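Local coordinates for protein WZI (Escherichia coli, PDB 2YNK) that is an outer-membrane beta-barrel lectin that binds carbohydrate and underpins the assembly of group 1 capsule on the cell surface, at residues Q423-N428 against I450-S455; V5-L10 against N59-A64. All coordinates share one frame; numbering follows the deposited sequence.

Interaction 1: residues Q423-N428 against I450-S455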
loop_
_atom_site.group_PDB
_atom_site.type_symbol
_atom_site.label_atom_id
_atom_site.label_comp_id
_atom_site.label_asym_id
_atom_site.label_seq_id
_atom_site.Cartn_x
_atom_site.Cartn_y
_atom_site.Cartn_z
ATOM N N GLN A 423 1.006 23.688 16.511
ATOM C CA GLN A 423 -0.129 22.922 17.012
ATOM C C GLN A 423 -0.249 21.585 16.265
ATOM O O GLN A 423 0.581 20.697 16.467
ATOM C CB GLN A 423 -1.407 23.758 16.936
ATOM C CG GLN A 423 -1.420 24.910 17.927
ATOM C CD GLN A 423 -2.694 25.726 17.861
ATOM O OE1 GLN A 423 -3.564 25.613 18.728
ATOM N NE2 GLN A 423 -2.817 26.548 16.829
ATOM N N SER A 424 -1.234 21.455 15.377
ATOM C CA SER A 424 -1.492 20.185 14.694
ATOM C C SER A 424 -0.989 20.155 13.235
ATOM O O SER A 424 -1.166 19.156 12.531
ATOM C CB SER A 424 -2.988 19.888 14.736
ATOM O OG SER A 424 -3.225 18.499 14.618
ATOM N N VAL A 425 -0.358 21.238 12.791
ATOM C CA VAL A 425 0.133 21.324 11.425
ATOM C C VAL A 425 1.428 20.533 11.285
ATOM O O VAL A 425 2.454 20.918 11.849
ATOM C CB VAL A 425 0.401 22.781 10.994
ATOM C CG1 VAL A 425 0.765 22.825 9.511
ATOM C CG2 VAL A 425 -0.804 23.672 11.280
ATOM N N ARG A 426 1.379 19.439 10.519
ATOM C CA ARG A 426 2.528 18.539 10.354
ATOM C C ARG A 426 3.221 18.690 9.002
ATOM O O ARG A 426 2.584 18.826 7.963
ATOM C CB ARG A 426 2.107 17.079 10.532
ATOM C CG ARG A 426 3.278 16.122 10.704
ATOM C CD ARG A 426 2.806 14.724 11.053
ATOM N NE ARG A 426 3.902 13.818 11.419
ATOM C CZ ARG A 426 4.544 13.829 12.586
ATOM N NH1 ARG A 426 4.248 14.725 13.510
ATOM N NH2 ARG A 426 5.517 12.962 12.822
ATOM N N LEU A 427 4.541 18.604 9.057
ATOM C CA LEU A 427 5.421 18.830 7.937
ATOM C C LEU A 427 6.204 17.542 7.662
ATOM O O LEU A 427 6.660 16.891 8.599
ATOM C CB LEU A 427 6.365 19.970 8.317
ATOM C CG LEU A 427 7.299 20.595 7.284
ATOM C CD1 LEU A 427 6.521 21.211 6.128
ATOM C CD2 LEU A 427 8.168 21.633 7.976
ATOM N N ASN A 428 6.353 17.180 6.386
ATOM C CA ASN A 428 7.056 15.948 5.984
ATOM C C ASN A 428 8.088 16.232 4.920
ATOM O O ASN A 428 7.732 16.512 3.785
ATOM C CB ASN A 428 6.070 14.904 5.436
ATOM C CG ASN A 428 5.550 13.966 6.516
ATOM O OD1 ASN A 428 5.093 14.405 7.583
ATOM N ND2 ASN A 428 5.609 12.668 6.244
ATOM N N ILE A 450 2.813 18.774 3.715
ATOM C CA ILE A 450 2.183 19.448 4.836
ATOM C C ILE A 450 0.778 18.895 5.068
ATOM O O ILE A 450 0.101 18.515 4.122
ATOM C CB ILE A 450 2.131 20.967 4.580
ATOM C CG1 ILE A 450 1.874 21.724 5.881
ATOM C CG2 ILE A 450 1.086 21.301 3.524
ATOM C CD1 ILE A 450 2.152 23.206 5.771
ATOM N N GLU A 451 0.365 18.833 6.334
ATOM C CA GLU A 451 -0.973 18.373 6.714
ATOM C C GLU A 451 -1.591 19.356 7.701
ATOM O O GLU A 451 -0.988 19.649 8.740
ATOM C CB GLU A 451 -0.897 17.005 7.389
ATOM C CG GLU A 451 -0.345 15.876 6.529
ATOM C CD GLU A 451 -0.301 14.538 7.269
ATOM O OE1 GLU A 451 -0.196 14.545 8.515
ATOM O OE2 GLU A 451 -0.384 13.472 6.613
ATOM N N ILE A 452 -2.784 19.858 7.384
ATOM C CA ILE A 452 -3.498 20.787 8.264
ATOM C C ILE A 452 -4.926 20.300 8.496
ATOM O O ILE A 452 -5.784 20.452 7.627
ATOM C CB ILE A 452 -3.556 22.223 7.686
ATOM C CG1 ILE A 452 -2.163 22.747 7.316
ATOM C CG2 ILE A 452 -4.180 23.169 8.701
ATOM C CD1 ILE A 452 -1.698 22.332 5.944
ATOM N N PRO A 453 -5.190 19.704 9.667
ATOM C CA PRO A 453 -6.559 19.308 10.014
ATOM C C PRO A 453 -7.341 20.424 10.717
ATOM O O PRO A 453 -6.774 21.153 11.512
ATOM C CB PRO A 453 -6.358 18.109 10.951
ATOM C CG PRO A 453 -4.880 17.908 11.081
ATOM C CD PRO A 453 -4.223 19.173 10.637
ATOM N N PHE A 454 -8.631 20.537 10.404
ATOM C CA PHE A 454 -9.513 21.584 10.927
ATOM C C PHE A 454 -10.810 20.963 11.433
ATOM O O PHE A 454 -11.276 19.970 10.877
ATOM C CB PHE A 454 -9.913 22.563 9.818
ATOM C CG PHE A 454 -8.802 23.445 9.324
ATOM C CD1 PHE A 454 -8.321 24.491 10.106
ATOM C CD2 PHE A 454 -8.280 23.278 8.043
ATOM C CE1 PHE A 454 -7.314 25.326 9.641
ATOM C CE2 PHE A 454 -7.277 24.112 7.568
ATOM C CZ PHE A 454 -6.793 25.136 8.368
ATOM N N SER A 455 -11.412 21.574 12.454
ATOM C CA SER A 455 -12.755 21.200 12.924
ATOM C C SER A 455 -13.814 22.103 12.295
ATOM O O SER A 455 -13.527 23.250 11.940
ATOM C CB SER A 455 -12.855 21.315 14.447
ATOM O OG SER A 455 -11.829 20.580 15.089
#
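Val425 lays its CG1 methyl alongside the CG1 methylene of Ile452, 3.7 Å away, the two side chains running side by side in the same direction. With that methyl anti to the backbone N (chi1 -174°), it also reaches back to CG1 of Ile450, so one branch touches both isoleucines. The backbones beneath belong to the beta hairpin of strands 425-435 and 444-454, the last two strands of the antiparallel barrel. Arg426 and Glu451 form a hydrogen-bonded pair: Arg426 N donates to Glu451 O at 3.0 Å, and Glu451 N returns a bond to Arg426 O at 2.8 Å. Beyond this pair, Val425 CA approaches the same Glu451 O as a CA-H...O contact, and Pro453, which has no N-H to give, sets its ring CD 3.6 Å from Ser424 O.

The side chains of Arg426 and Glu451 leave the sheet together on the face turned to the barrel interior, yet their charged ends do not meet: the aliphatic chain of Arg426 passes the carboxylate, CD lying 3.9 Å from OE1 of Glu451. Their polar ends serve other partners: Arg426 pairs with Asp420 and the carbonyl of Asn381, Glu451 with Arg61. Ile450 and Leu427, on the reverse face, each touch a bound dodecane. The chemistry thus implies a two-sided strand pair, apolar where dodecane binds, probably facing the membrane, and charged toward the inside, as expected of an outer-membrane barrel wall.

Interaction 2: residues V5-L10 against N59-A64; sequences VNDNDL and NQRLSA
Asp7 meets Arg61 in a side-on, two-pronged salt bridge, and the same carboxylate is the N-cap of helix 8-19, so a capping motif and a helix-to-helix tie share one group. Arg61 NH2 donates to Asp7 OD1 at 2.7 Å, and Arg61 NE to Asp7 OD2 at 2.9 Å. Both bonds are nearly straight and arrive on the syn side of the oxygens; the acceptors lie close to the guanidinium plane, whereas the carboxylate is turned 30° from it. Asp7 OD2 takes a second donor, Leu10 N at 2.9 Å, which comes from the face of the carboxylate opposite to that used by NE. Three N-H groups therefore hold this buried carboxylate and fix its rotation, and they would probably favour its charged form.

A bend at chi2 (59°) in the chain of Arg61, which comes from helix 49-65, carries the NE and NH2 edge to Asp7; the remaining nitrogen, NH1, goes to Glu451 of the barrel wall. Asp9 adds CB over one face of the guanidinium; its OD2, well out of that plane, contributes charge alone. Apolar contacts flank the polar centre. Leu10 CD1 lies 4.0 Å from CB of Arg61, against the aliphatic root of the arginine. Next to it, the leucine side chains cross at about a right angle, CD2 of Leu10 standing 3.9 Å from CD2 of Leu62.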
loop_
_atom_site.group_PDB
_atom_site.type_symbol
_atom_site.label_atom_id
_atom_site.label_comp_id
_atom_site.label_asym_id
_atom_site.label_seq_id
_atom_site.Cartn_x
_atom_site.Cartn_y
_atom_site.Cartn_z
ATOM N N VAL A 5 -7.420 4.383 4.599
ATOM C CA VAL A 5 -6.556 4.126 3.450
ATOM C C VAL A 5 -5.075 4.265 3.809
ATOM O O VAL A 5 -4.732 4.757 4.890
ATOM C CB VAL A 5 -6.893 5.070 2.265
ATOM C CG1 VAL A 5 -8.287 4.769 1.730
ATOM C CG2 VAL A 5 -6.747 6.530 2.667
ATOM N N ASN A 6 -4.211 3.831 2.894
ATOM C CA ASN A 6 -2.771 3.829 3.118
ATOM C C ASN A 6 -2.263 5.110 3.777
ATOM O O ASN A 6 -2.198 6.150 3.137
ATOM C CB ASN A 6 -2.008 3.646 1.795
ATOM C CG ASN A 6 -2.404 2.397 1.047
ATOM O OD1 ASN A 6 -3.430 1.775 1.326
ATOM N ND2 ASN A 6 -1.594 2.032 0.073
ATOM N N ASP A 7 -1.918 5.030 5.059
ATOM C CA ASP A 7 -1.160 6.080 5.742
ATOM C C ASP A 7 0.115 5.428 6.230
ATOM O O ASP A 7 0.087 4.309 6.725
ATOM C CB ASP A 7 -1.943 6.631 6.921
ATOM C CG ASP A 7 -1.230 7.784 7.609
ATOM O OD1 ASP A 7 -0.969 8.804 6.935
ATOM O OD2 ASP A 7 -0.945 7.682 8.827
ATOM N N ASN A 8 1.238 6.105 6.084
ATOM C CA ASN A 8 2.524 5.462 6.345
ATOM C C ASN A 8 2.891 5.549 7.828
ATOM O O ASN A 8 3.396 4.588 8.400
ATOM C CB ASN A 8 3.615 6.081 5.475
ATOM C CG ASN A 8 4.945 5.389 5.622
ATOM O OD1 ASN A 8 5.044 4.173 5.502
ATOM N ND2 ASN A 8 5.987 6.164 5.870
ATOM N N ASP A 9 2.633 6.710 8.433
ATOM C CA ASP A 9 2.843 6.909 9.862
ATOM C C ASP A 9 2.000 5.950 10.697
ATOM O O ASP A 9 2.519 5.325 11.626
ATOM C CB ASP A 9 2.559 8.361 10.264
ATOM C CG ASP A 9 3.724 9.294 9.956
ATOM O OD1 ASP A 9 4.779 8.799 9.505
ATOM O OD2 ASP A 9 3.591 10.525 10.167
ATOM N N LEU A 10 0.720 5.820 10.348
ATOM C CA LEU A 10 -0.189 4.908 11.056
ATOM C C LEU A 10 0.286 3.460 10.978
ATOM O O LEU A 10 0.359 2.759 11.999
ATOM C CB LEU A 10 -1.613 4.993 10.485
ATOM C CG LEU A 10 -2.685 4.233 11.278
ATOM C CD1 LEU A 10 -2.850 4.872 12.654
ATOM C CD2 LEU A 10 -4.020 4.194 10.544
ATOM N N ASN A 59 -4.990 6.688 17.976
ATOM C CA ASN A 59 -6.223 7.489 17.877
ATOM C C ASN A 59 -5.961 8.949 17.495
ATOM O O ASN A 59 -6.772 9.575 16.807
ATOM C CB ASN A 59 -7.032 7.414 19.185
ATOM C CG ASN A 59 -7.892 6.163 19.268
ATOM O OD1 ASN A 59 -8.319 5.617 18.242
ATOM N ND2 ASN A 59 -8.162 5.710 20.490
ATOM N N GLN A 60 -4.830 9.486 17.941
ATOM C CA GLN A 60 -4.447 10.831 17.565
ATOM C C GLN A 60 -4.336 10.922 16.038
ATOM O O GLN A 60 -4.798 11.898 15.430
ATOM C CB GLN A 60 -3.121 11.224 18.211
ATOM C CG GLN A 60 -2.763 12.686 17.974
ATOM C CD GLN A 60 -1.372 13.070 18.446
ATOM O OE1 GLN A 60 -0.609 12.240 18.943
ATOM N NE2 GLN A 60 -1.033 14.348 18.281
ATOM N N ARG A 61 -3.736 9.899 15.426
ATOM C CA ARG A 61 -3.545 9.891 13.989
ATOM C C ARG A 61 -4.882 9.774 13.264
ATOM O O ARG A 61 -5.161 10.565 12.366
ATOM C CB ARG A 61 -2.586 8.767 13.571
ATOM C CG ARG A 61 -2.154 8.797 12.108
ATOM C CD ARG A 61 -1.445 10.089 11.723
ATOM N NE ARG A 61 -1.124 10.121 10.291
ATOM C CZ ARG A 61 -0.781 11.209 9.604
ATOM N NH1 ARG A 61 -0.691 12.397 10.183
ATOM N NH2 ARG A 61 -0.521 11.108 8.310
ATOM N N LEU A 62 -5.714 8.812 13.667
ATOM C CA LEU A 62 -7.036 8.631 13.055
ATOM C C LEU A 62 -7.902 9.890 13.184
ATOM O O LEU A 62 -8.753 10.140 12.338
ATOM C CB LEU A 62 -7.767 7.441 13.670
ATOM C CG LEU A 62 -7.131 6.051 13.540
ATOM C CD1 LEU A 62 -7.736 5.078 14.548
ATOM C CD2 LEU A 62 -7.284 5.526 12.126
ATOM N N SER A 63 -7.692 10.673 14.244
ATOM C CA SER A 63 -8.335 11.988 14.372
ATOM C C SER A 63 -7.795 12.957 13.346
ATOM O O SER A 63 -8.545 13.737 12.782
ATOM C CB SER A 63 -8.116 12.584 15.759
ATOM O OG SER A 63 -8.956 11.960 16.702
ATOM N N ALA A 64 -6.486 12.926 13.133
ATOM C CA ALA A 64 -5.850 13.760 12.115
ATOM C C ALA A 64 -6.369 13.390 10.719
ATOM O O ALA A 64 -6.892 14.226 9.995
ATOM C CB ALA A 64 -4.337 13.605 12.181
#

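How the interactions relate
Arg61 is where the two contacts join: while interaction 2 engages its NE and NH2, its NH1 forms a salt bridge with Glu451 OE1 of interaction 1 at 2.8 Å. A further ion pair, this one long and weak, runs from Arg426 NE to Asp9 OD2 at 3.5 Å, and Pro453 CB packs 4.0 Å from Ala64 O. The centres of the two contacts are 12 Å apart. Opposite charges thus alternate from Asp7 through Arg61 to Glu451, tying the N-terminal helices to the last hairpin of the barrel. Dodecane lies about 4 Å from the side chain of Ile450 but about 13 Å from that of Asp9, which places interaction 1 in the barrel wall, one face to the alkane, and interaction 2 behind it in the interior.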